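Hpy188I (Helicobacter pylori, PDB 3OQG) cleaves double-stranded DNA at specific pseudopalindromic sites, as a GIY-YIG family restriction endonuclease that uses a bound metal ion. Local coordinates at residues N42-L47 against V131-P136; S52-E57 against V118-L123; F75-K80 against I125-Q130. All coordinates share one frame; numbering follows the deposited sequence. Where two conformers were deposited one is given.

Interaction 1: residues N42-L47 against V131-P136; sequences NLLCEL and VYAFFP
Val-131 fits against Cys-45 and Leu-47 of the neighbouring strand, and this is the dense part of the contact. The sulfur of Cys-45 abuts the root of the valine, SG to Val-131 CB being 3.8 Å. One of the valine methyls, CG2, lies 3.7 Å from Leu-47 CG, the branch point, with both leucine methyls a little farther off. Ala-133 continues the same face, its CB 3.7 Å from Leu-44 CD2. With CG anti to its backbone N (chi1 178°), Leu-44 places CD2 there and also obliquely against the ring of Phe-135. Helix 91-98 covers this side through Ile-91 and Val-95.

The backbone evidence identifies a classic beta bulge. The carbonyl of Val-131 accepts a short, nearly straight bond from Leu-44 N (2.8 Å to Val-131 O) and a weak one from Cys-45 N, while Val-131 N returns a bond to Cys-45 O. The register shifts by one residue between Leu-43 and Cys-45, and the strand segments run 127° apart.

The opposite face, that of Leu-43 and Tyr-132, is more open, both residues being partly exposed. Leu-43 CD1 rests over the Tyr-132 ring, 4.2 Å from its centroid and only 10° off the normal, a CH-pi contact; Tyr-132 also stacks with Tyr-32. Asn-42 is the solvent-exposed end of the Ala-133 face, and its backbone exchanges two hydrogen bonds with Ala-133. Its side chain meets the other strand through a water that stands between Asn-42 OD1 and Ala-133 O, 3.0 Å from each, at the edge of the Phe-135 ring.

The pairing of these two inner strands of the sheet is thus set by backbone bonds, with one carbonyl serving two successive N-H groups to absorb the extra residue, while apolar contact seals the helix-covered face.

Interaction 2: residues S52-E57 against V118-L123; sequences SLEKLE and VLQSLL
Glu-54 OE2 is gripped by Gln-120 NE2 and, from outside these segments, by the backbone N of Val-103. The bond from Gln-120 NE2 to Glu-54 OE2 is 3.0 Å long and moderately bent, with 145° at the hydrogen. It uses the anti lone pair of the carboxylate oxygen, on the side away from OE1, and the carboxylate and amide planes stand 81° apart. Gln-120 springs from the flank of its helix that points away from Glu-54, and a bend at chi2 folds its amide back to meet the extended glutamate. The same NE2 also binds Gly-101 O, which helps to fix the rotation of the amide, while a water lies 2.7 Å from Gln-120 OE1. Two N-H donors at OE2 would probably favour the ionised carboxylate.

Glu-54 has a positive phi and, together with Lys-55, faces Asn-50 in a G1 beta bulge of the hairpin joining strands 42-50 and 55-60. Helix 113-125 packs against this end of the sheet, the strand and helix segments crossing at 70° with 8.8 Å between their axes.

Beside the polar pair, leucines of the helix fill the interface. Leu-123 straddles the bulge: its CD1 meets Glu-54 CG at 3.7 Å, about at right angles, and its CD2 lies 3.6 Å from Lys-55 O. Leu-119 forks in a similar way, sending CD2 to the carbonyl oxygen of Glu-54 and CD1 to within 3.7 Å of Leu-56 CG; Leu-56 and Leu-119 lie alongside each other, running in opposing senses. On the next part of the helix surface, Leu-122 CD1 approaches Leu-56 CD1 to 4.0 Å. Leu-122 also reaches Phe-82 of strand 80-87, and the backbone N of Leu-56 is satisfied by Asn-99 OD1.

Interaction 3: residues F75-K80 against I125-Q130; sequences FVIQGK and INKIVQ
Val-76 and Gln-130 form an antiparallel hydrogen-bonded pair, their CA atoms 5.1 Å apart. Val-76 N donates to Gln-130 O over 2.8 Å, Gln-130 N returns a bond to Val-76 O, and both donors lie in the plane of the carbonyl they address. CA-H...O contacts from Phe-75 and Val-129 flank the pair. Beyond it the segments diverge, because a type I' turn from Ile-77 to Lys-80 bends the first away while the second runs back to the end of helix 113-125.

Water fills in for the lost pairing. Gln-130 OE1 accepts from two waters: one, 2.8 Å from that oxygen, also takes the N-H of Gln-78 and donates to Ile-128 O, and the other takes the N-H of Gly-79. A bend at chi2 (70°) curls the glutamine over the strand pair, and its NE2 binds Glu-46 OE2.

Strand 71-77 and strand 80-87, joined by this turn, are the hairpin that in this family carries the GIY and YIG elements, here probably represented by divergent sequences. On its buried side Val-129 splays two methyls: CG1 lies 3.8 Å from Phe-75 CB, and CG2 4.0 Å from Ile-77 CG1. Ile-77 CG2 lies 4.1 Å from Ile-125 CG2 at the helix end and packs 3.8 Å from Lys-127 CB. Leu-122 of the helix touches both Ile-77 and Val-129.

Overall arrangement
Interactions 1 and 3 share strand 129-134, which pairs with strand 42-50 on one flank and strand 71-77 on the other; interaction 2 instead sets a helix against edge strand 55-60. Val-131 and Leu-47 are buried in interaction 1, Leu-56, Leu-119 and Leu-122 in interaction 2, and Phe-75, Ile-77 and Val-129 in interaction 3; Asn-42 and Gln-78 are exposed, Glu-54 partly so. Backbone hydrogen bonds dominate the strand pairings, whereas in interaction 2 a side-chain amide and carboxylate supply the one direct bond. The buried parts merge: Leu-47 meets Leu-56 and Phe-75, Val-118 packs on Phe-75, and Leu-47 N probably bonds Val-129 O (2.8 Å).

Interaction 1: residues N42-L47 against V131-P136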
loop_
_atom_site.group_PDB
_atom_site.type_symbol
_atom_site.label_atom_id
_atom_site.label_comp_id
_atom_site.label_asym_id
_atom_site.label_seq_id
_atom_site.Cartn_x
_atom_site.Cartn_y
_atom_site.Cartn_z
ATOM N N ASN A 42 -14.065 5.882 18.761
ATOM C CA ASN A 42 -15.460 5.556 18.972
ATOM C C ASN A 42 -15.783 4.268 18.194
ATOM O O ASN A 42 -15.272 4.046 17.093
ATOM C CB ASN A 42 -16.347 6.688 18.482
ATOM C CG ASN A 42 -16.014 8.020 19.130
ATOM O OD1 ASN A 42 -15.534 8.943 18.462
ATOM N ND2 ASN A 42 -16.262 8.126 20.426
ATOM N N LEU A 43 -16.613 3.418 18.776
ATOM C CA LEU A 43 -17.068 2.204 18.089
ATOM C C LEU A 43 -17.678 2.544 16.730
ATOM O O LEU A 43 -18.583 3.390 16.626
ATOM C CB LEU A 43 -18.121 1.483 18.950
ATOM C CG LEU A 43 -18.629 0.143 18.441
ATOM C CD1 LEU A 43 -17.495 -0.874 18.348
ATOM C CD2 LEU A 43 -19.699 -0.327 19.398
ATOM N N LEU A 44 -17.186 1.870 15.697
ATOM C CA LEU A 44 -17.589 2.154 14.316
ATOM C C LEU A 44 -18.482 1.069 13.735
ATOM O O LEU A 44 -19.496 1.368 13.117
ATOM C CB LEU A 44 -16.339 2.348 13.445
ATOM C CG LEU A 44 -16.584 2.610 11.955
ATOM C CD1 LEU A 44 -17.412 3.867 11.719
ATOM C CD2 LEU A 44 -15.239 2.650 11.193
ATOM N N CYS A 45 -18.101 -0.193 13.925
ATOM C CA CYS A 45 -18.830 -1.324 13.366
ATOM C C CYS A 45 -18.297 -2.592 14.002
ATOM O O CYS A 45 -17.367 -2.548 14.815
ATOM C CB CYS A 45 -18.654 -1.394 11.841
ATOM S SG CYS A 45 -16.978 -1.635 11.232
ATOM N N GLU A 46 -18.898 -3.711 13.640
ATOM C CA GLU A 46 -18.396 -5.018 14.015
ATOM C C GLU A 46 -18.200 -5.799 12.742
ATOM O O GLU A 46 -18.928 -5.588 11.744
ATOM C CB GLU A 46 -19.379 -5.765 14.909
ATOM C CG GLU A 46 -19.410 -5.285 16.303
ATOM C CD GLU A 46 -20.522 -5.892 17.086
ATOM O OE1 GLU A 46 -21.684 -5.870 16.579
ATOM O OE2 GLU A 46 -20.241 -6.385 18.206
ATOM N N LEU A 47 -17.227 -6.703 12.790
ATOM C CA LEU A 47 -16.980 -7.665 11.716
ATOM C C LEU A 47 -17.442 -9.052 12.171
ATOM O O LEU A 47 -17.067 -9.522 13.254
ATOM C CB LEU A 47 -15.492 -7.725 11.358
ATOM C CG LEU A 47 -14.805 -6.366 11.119
ATOM C CD1 LEU A 47 -13.325 -6.525 10.729
ATOM C CD2 LEU A 47 -15.599 -5.544 10.087
ATOM N N VAL A 131 -14.807 -2.957 15.979
ATOM C CA VAL A 131 -13.934 -2.024 15.295
ATOM C C VAL A 131 -14.155 -0.623 15.864
ATOM O O VAL A 131 -15.224 -0.065 15.719
ATOM C CB VAL A 131 -14.150 -1.976 13.783
ATOM C CG1 VAL A 131 -13.083 -1.077 13.116
ATOM C CG2 VAL A 131 -14.115 -3.398 13.191
ATOM N N TYR A 132 -13.136 -0.109 16.529
ATOM C CA TYR A 132 -13.123 1.274 17.028
ATOM C C TYR A 132 -12.315 2.134 16.082
ATOM O O TYR A 132 -11.318 1.672 15.504
ATOM C CB TYR A 132 -12.541 1.331 18.447
ATOM C CG TYR A 132 -13.315 0.585 19.503
ATOM C CD1 TYR A 132 -14.242 1.240 20.324
ATOM C CD2 TYR A 132 -13.103 -0.764 19.732
ATOM C CE1 TYR A 132 -14.950 0.556 21.320
ATOM C CE2 TYR A 132 -13.840 -1.451 20.694
ATOM C CZ TYR A 132 -14.744 -0.779 21.501
ATOM O OH TYR A 132 -15.425 -1.460 22.490
ATOM N N ALA A 133 -12.743 3.381 15.901
ATOM C CA ALA A 133 -12.125 4.236 14.884
ATOM C C ALA A 133 -11.898 5.649 15.354
ATOM O O ALA A 133 -12.651 6.178 16.184
ATOM C CB ALA A 133 -12.981 4.276 13.642
ATOM N N PHE A 134 -10.899 6.267 14.732
ATOM C CA PHE A 134 -10.558 7.675 14.913
ATOM C C PHE A 134 -10.381 8.257 13.531
ATOM O O PHE A 134 -9.629 7.683 12.728
ATOM C CB PHE A 134 -9.249 7.769 15.676
ATOM C CG PHE A 134 -8.600 9.127 15.599
ATOM C CD1 PHE A 134 -9.240 10.242 16.103
ATOM C CD2 PHE A 134 -7.340 9.280 15.018
ATOM C CE1 PHE A 134 -8.649 11.503 16.029
ATOM C CE2 PHE A 134 -6.747 10.537 14.950
ATOM C CZ PHE A 134 -7.405 11.645 15.457
ATOM N N PHE A 135 -11.083 9.362 13.238
ATOM C CA PHE A 135 -11.010 10.014 11.934
ATOM C C PHE A 135 -10.245 11.338 12.114
ATOM O O PHE A 135 -10.809 12.301 12.643
ATOM C CB PHE A 135 -12.408 10.275 11.361
ATOM C CG PHE A 135 -13.183 9.033 11.043
ATOM C CD1 PHE A 135 -13.149 8.492 9.766
ATOM C CD2 PHE A 135 -13.942 8.401 12.014
ATOM C CE1 PHE A 135 -13.849 7.343 9.467
ATOM C CE2 PHE A 135 -14.647 7.243 11.718
ATOM C CZ PHE A 135 -14.592 6.716 10.440
ATOM N N PRO A 136 -8.945 11.368 11.756
ATOM C CA PRO A 136 -8.192 12.620 11.894
ATOM C C PRO A 136 -8.731 13.748 11.047
ATOM O O PRO A 136 -9.359 13.520 10.015
ATOM C CB PRO A 136 -6.784 12.250 11.426
ATOM C CG PRO A 136 -6.896 10.977 10.736
ATOM C CD PRO A 136 -8.086 10.271 11.268
HETATM O O HOH W 1 -14.860 8.083 15.615
#

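Interaction 2: residues S52-E57 against V118-L123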
loop_
_atom_site.group_PDB
_atom_site.type_symbol
_atom_site.label_atom_id
_atom_site.label_comp_id
_atom_site.label_asym_id
_atom_site.label_seq_id
_atom_site.Cartn_x
_atom_site.Cartn_y
_atom_site.Cartn_z
ATOM N N SER A 52 -18.241 -20.246 6.006
ATOM C CA SER A 52 -18.679 -20.923 4.795
ATOM C C SER A 52 -18.339 -20.103 3.559
ATOM O O SER A 52 -17.959 -20.664 2.527
ATOM C CB SER A 52 -20.176 -21.205 4.824
ATOM O OG SER A 52 -20.549 -21.903 3.645
ATOM N N LEU A 53 -18.454 -18.784 3.662
ATOM C CA LEU A 53 -18.177 -17.916 2.521
ATOM C C LEU A 53 -16.765 -17.310 2.541
ATOM O O LEU A 53 -16.418 -16.525 1.662
ATOM C CB LEU A 53 -19.228 -16.811 2.444
ATOM C CG LEU A 53 -20.662 -17.322 2.199
ATOM C CD1 LEU A 53 -21.486 -16.155 1.778
ATOM C CD2 LEU A 53 -20.755 -18.449 1.170
ATOM N N GLU A 54 -15.970 -17.692 3.536
ATOM C CA GLU A 54 -14.560 -17.265 3.685
ATOM C C GLU A 54 -14.435 -15.754 3.605
ATOM O O GLU A 54 -13.647 -15.211 2.829
ATOM C CB GLU A 54 -13.642 -17.940 2.664
ATOM C CG GLU A 54 -12.154 -17.831 3.031
ATOM C CD GLU A 54 -11.252 -18.544 2.060
ATOM O OE1 GLU A 54 -11.735 -19.003 0.986
ATOM O OE2 GLU A 54 -10.055 -18.666 2.381
ATOM N N LYS A 55 -15.234 -15.077 4.420
ATOM C CA LYS A 55 -15.260 -13.629 4.395
ATOM C C LYS A 55 -15.760 -13.102 5.712
ATOM O O LYS A 55 -16.372 -13.833 6.499
ATOM C CB LYS A 55 -16.173 -13.108 3.269
ATOM C CG LYS A 55 -17.640 -13.293 3.532
ATOM C CD LYS A 55 -18.502 -12.836 2.364
ATOM C CE LYS A 55 -18.363 -11.345 2.021
ATOM N NZ LYS A 55 -19.290 -10.905 0.908
ATOM N N LEU A 56 -15.541 -11.809 5.901
ATOM C CA LEU A 56 -16.094 -11.027 6.986
ATOM C C LEU A 56 -17.260 -10.153 6.540
ATOM O O LEU A 56 -17.174 -9.426 5.551
ATOM C CB LEU A 56 -15.032 -10.104 7.533
ATOM C CG LEU A 56 -13.744 -10.789 7.987
ATOM C CD1 LEU A 56 -12.588 -9.792 8.094
ATOM C CD2 LEU A 56 -13.988 -11.520 9.281
ATOM N N GLU A 57 -18.348 -10.217 7.295
ATOM C CA GLU A 57 -19.511 -9.356 7.060
ATOM C C GLU A 57 -19.412 -8.173 7.999
ATOM O O GLU A 57 -18.669 -8.226 8.962
ATOM C CB GLU A 57 -20.793 -10.120 7.327
ATOM C CG GLU A 57 -20.967 -11.322 6.415
ATOM C CD GLU A 57 -22.020 -12.297 6.879
ATOM O OE1 GLU A 57 -22.483 -12.222 8.039
ATOM O OE2 GLU A 57 -22.350 -13.183 6.080
ATOM N N VAL A 118 -4.751 -11.853 8.488
ATOM C CA VAL A 118 -5.886 -11.310 9.234
ATOM C C VAL A 118 -7.198 -12.042 8.932
ATOM O O VAL A 118 -7.893 -12.463 9.859
ATOM C CB VAL A 118 -6.019 -9.778 9.057
ATOM C CG1 VAL A 118 -7.295 -9.274 9.774
ATOM C CG2 VAL A 118 -4.789 -9.065 9.585
ATOM N N LEU A 119 -7.548 -12.235 7.661
ATOM C CA LEU A 119 -8.822 -12.884 7.361
ATOM C C LEU A 119 -8.826 -14.310 7.955
ATOM O O LEU A 119 -9.794 -14.716 8.605
ATOM C CB LEU A 119 -9.049 -12.947 5.867
ATOM C CG LEU A 119 -10.333 -13.682 5.466
ATOM C CD1 LEU A 119 -11.524 -12.892 5.950
ATOM C CD2 LEU A 119 -10.413 -13.904 3.948
ATOM N N GLN A 120 -7.749 -15.055 7.733
ATOM C CA GLN A 120 -7.721 -16.462 8.149
ATOM C C GLN A 120 -7.733 -16.560 9.670
ATOM O O GLN A 120 -8.395 -17.444 10.227
ATOM C CB GLN A 120 -6.546 -17.226 7.560
ATOM C CG GLN A 120 -6.569 -17.333 6.036
ATOM C CD GLN A 120 -7.861 -17.905 5.508
ATOM O OE1 GLN A 120 -8.402 -18.891 6.054
ATOM N NE2 GLN A 120 -8.366 -17.312 4.431
ATOM N N SER A 121 -7.028 -15.647 10.333
ATOM C CA SER A 121 -7.010 -15.633 11.809
ATOM C C SER A 121 -8.385 -15.303 12.367
ATOM O O SER A 121 -8.865 -15.973 13.281
ATOM C CB SER A 121 -5.972 -14.643 12.348
ATOM O OG SER A 121 -4.650 -15.104 12.081
ATOM N N LEU A 122 -9.028 -14.279 11.817
ATOM C CA LEU A 122 -10.371 -13.912 12.272
ATOM C C LEU A 122 -11.410 -15.002 12.000
ATOM O O LEU A 122 -12.296 -15.230 12.823
ATOM C CB LEU A 122 -10.794 -12.567 11.665
ATOM C CG LEU A 122 -9.961 -11.338 12.055
ATOM C CD1 LEU A 122 -10.603 -10.026 11.571
ATOM C CD2 LEU A 122 -9.608 -11.224 13.525
ATOM N N LEU A 123 -11.321 -15.665 10.849
ATOM C CA LEU A 123 -12.224 -16.771 10.544
ATOM C C LEU A 123 -12.034 -17.939 11.523
ATOM O O LEU A 123 -13.003 -18.565 11.973
ATOM C CB LEU A 123 -12.027 -17.244 9.079
ATOM C CG LEU A 123 -12.513 -16.320 7.957
ATOM C CD1 LEU A 123 -12.191 -16.950 6.580
ATOM C CD2 LEU A 123 -13.997 -15.962 8.096
HETATM O O HOH W 2 -10.274 -20.641 5.148
#

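Interaction 3: residues F75-K80 against I125-Q130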
loop_
_atom_site.group_PDB
_atom_site.type_symbol
_atom_site.label_atom_id
_atom_site.label_comp_id
_atom_site.label_asym_id
_atom_site.label_seq_id
_atom_site.Cartn_x
_atom_site.Cartn_y
_atom_site.Cartn_z
ATOM N N PHE A 75 -9.015 -3.274 15.919
ATOM C CA PHE A 75 -9.794 -4.509 15.945
ATOM C C PHE A 75 -9.666 -5.108 17.333
ATOM O O PHE A 75 -8.551 -5.400 17.804
ATOM C CB PHE A 75 -9.248 -5.515 14.927
ATOM C CG PHE A 75 -9.607 -5.227 13.482
ATOM C CD1 PHE A 75 -10.358 -4.113 13.100
ATOM C CD2 PHE A 75 -9.149 -6.078 12.485
ATOM C CE1 PHE A 75 -10.707 -3.885 11.761
ATOM C CE2 PHE A 75 -9.482 -5.847 11.144
ATOM C CZ PHE A 75 -10.246 -4.747 10.787
ATOM N N VAL A 76 -10.806 -5.313 17.978
ATOM C CA VAL A 76 -10.835 -5.825 19.349
ATOM C C VAL A 76 -11.660 -7.101 19.361
ATOM O O VAL A 76 -12.784 -7.142 18.828
ATOM C CB VAL A 76 -11.419 -4.772 20.311
ATOM C CG1 VAL A 76 -11.504 -5.304 21.767
ATOM C CG2 VAL A 76 -10.588 -3.512 20.239
ATOM N N ILE A 77 -11.120 -8.138 19.985
ATOM C CA ILE A 77 -11.779 -9.444 20.050
ATOM C C ILE A 77 -11.822 -9.876 21.507
ATOM O O ILE A 77 -10.776 -10.037 22.142
ATOM C CB ILE A 77 -11.042 -10.514 19.222
ATOM C CG1 ILE A 77 -10.851 -10.053 17.779
ATOM C CG2 ILE A 77 -11.789 -11.874 19.340
ATOM C CD1 ILE A 77 -10.010 -11.011 16.914
ATOM N N GLN A 78 -13.030 -10.061 22.033
ATOM C CA GLN A 78 -13.223 -10.358 23.458
ATOM C C GLN A 78 -12.350 -9.465 24.338
ATOM O O GLN A 78 -11.614 -9.941 25.212
ATOM C CB GLN A 78 -12.970 -11.839 23.740
ATOM C CG GLN A 78 -14.051 -12.738 23.182
ATOM C CD GLN A 78 -13.918 -14.172 23.642
ATOM O OE1 GLN A 78 -13.260 -14.461 24.639
ATOM N NE2 GLN A 78 -14.570 -15.077 22.928
ATOM N N GLY A 79 -12.441 -8.162 24.085
ATOM C CA GLY A 79 -11.709 -7.152 24.851
ATOM C C GLY A 79 -10.235 -6.949 24.551
ATOM O O GLY A 79 -9.645 -5.999 25.071
ATOM N N LYS A 80 -9.635 -7.825 23.739
ATOM C CA LYS A 80 -8.196 -7.787 23.446
ATOM C C LYS A 80 -7.922 -7.054 22.127
ATOM O O LYS A 80 -8.639 -7.249 21.158
ATOM C CB LYS A 80 -7.624 -9.216 23.360
ATOM C CG LYS A 80 -7.592 -9.978 24.680
ATOM C CD LYS A 80 -6.699 -9.310 25.689
ATOM C CE LYS A 80 -6.387 -10.205 26.875
ATOM N NZ LYS A 80 -5.574 -9.481 27.915
ATOM N N ILE A 125 -10.558 -17.916 14.647
ATOM C CA ILE A 125 -10.943 -17.515 16.003
ATOM C C ILE A 125 -12.470 -17.503 16.084
ATOM O O ILE A 125 -13.073 -17.911 17.089
ATOM C CB ILE A 125 -10.372 -16.138 16.331
ATOM C CG1 ILE A 125 -8.830 -16.201 16.455
ATOM C CG2 ILE A 125 -11.035 -15.552 17.595
ATOM C CD1 ILE A 125 -8.188 -14.820 16.502
ATOM N N ASN A 126 -13.080 -17.064 14.986
ATOM C CA ASN A 126 -14.527 -17.172 14.777
ATOM C C ASN A 126 -15.329 -16.453 15.860
ATOM O O ASN A 126 -16.377 -16.942 16.347
ATOM C CB ASN A 126 -14.928 -18.634 14.629
ATOM C CG ASN A 126 -16.276 -18.816 13.955
ATOM O OD1 ASN A 126 -16.745 -17.957 13.191
ATOM N ND2 ASN A 126 -16.897 -19.966 14.210
ATOM N N LYS A 127 -14.855 -15.249 16.190
ATOM C CA LYS A 127 -15.583 -14.344 17.057
ATOM C C LYS A 127 -15.903 -13.043 16.334
ATOM O O LYS A 127 -15.203 -12.634 15.401
ATOM C CB LYS A 127 -14.764 -14.009 18.310
ATOM C CG LYS A 127 -14.344 -15.198 19.158
ATOM C CD LYS A 127 -15.519 -15.919 19.772
ATOM C CE LYS A 127 -15.091 -17.160 20.554
ATOM N NZ LYS A 127 -16.267 -17.772 21.257
ATOM N N ILE A 128 -16.974 -12.391 16.774
ATOM C CA ILE A 128 -17.319 -11.074 16.245
ATOM C C ILE A 128 -16.227 -10.099 16.715
ATOM O O ILE A 128 -15.731 -10.188 17.858
ATOM C CB ILE A 128 -18.732 -10.656 16.673
ATOM C CG1 ILE A 128 -19.774 -11.535 15.944
ATOM C CG2 ILE A 128 -18.960 -9.231 16.347
ATOM C CD1 ILE A 128 -21.165 -11.462 16.535
ATOM N N VAL A 129 -15.796 -9.231 15.804
ATOM C CA VAL A 129 -14.737 -8.278 16.067
ATOM C C VAL A 129 -15.325 -6.892 16.195
ATOM O O VAL A 129 -16.045 -6.439 15.308
ATOM C CB VAL A 129 -13.719 -8.259 14.897
ATOM C CG1 VAL A 129 -12.601 -7.311 15.169
ATOM C CG2 VAL A 129 -13.221 -9.656 14.601
ATOM N N GLN A 130 -15.029 -6.202 17.289
ATOM C CA GLN A 130 -15.406 -4.814 17.416
ATOM C C GLN A 130 -14.346 -3.948 16.743
ATOM O O GLN A 130 -13.121 -4.147 16.964
ATOM C CB GLN A 130 -15.611 -4.418 18.879
ATOM C CG GLN A 130 -16.851 -5.033 19.525
ATOM C CD GLN A 130 -16.744 -6.532 19.761
ATOM O OE1 GLN A 130 -15.776 -6.995 20.354
ATOM N NE2 GLN A 130 -17.717 -7.298 19.273
HETATM O O HOH W 3 -15.328 -9.754 20.394
HETATM O O HOH W 4 -14.416 -6.719 22.709
#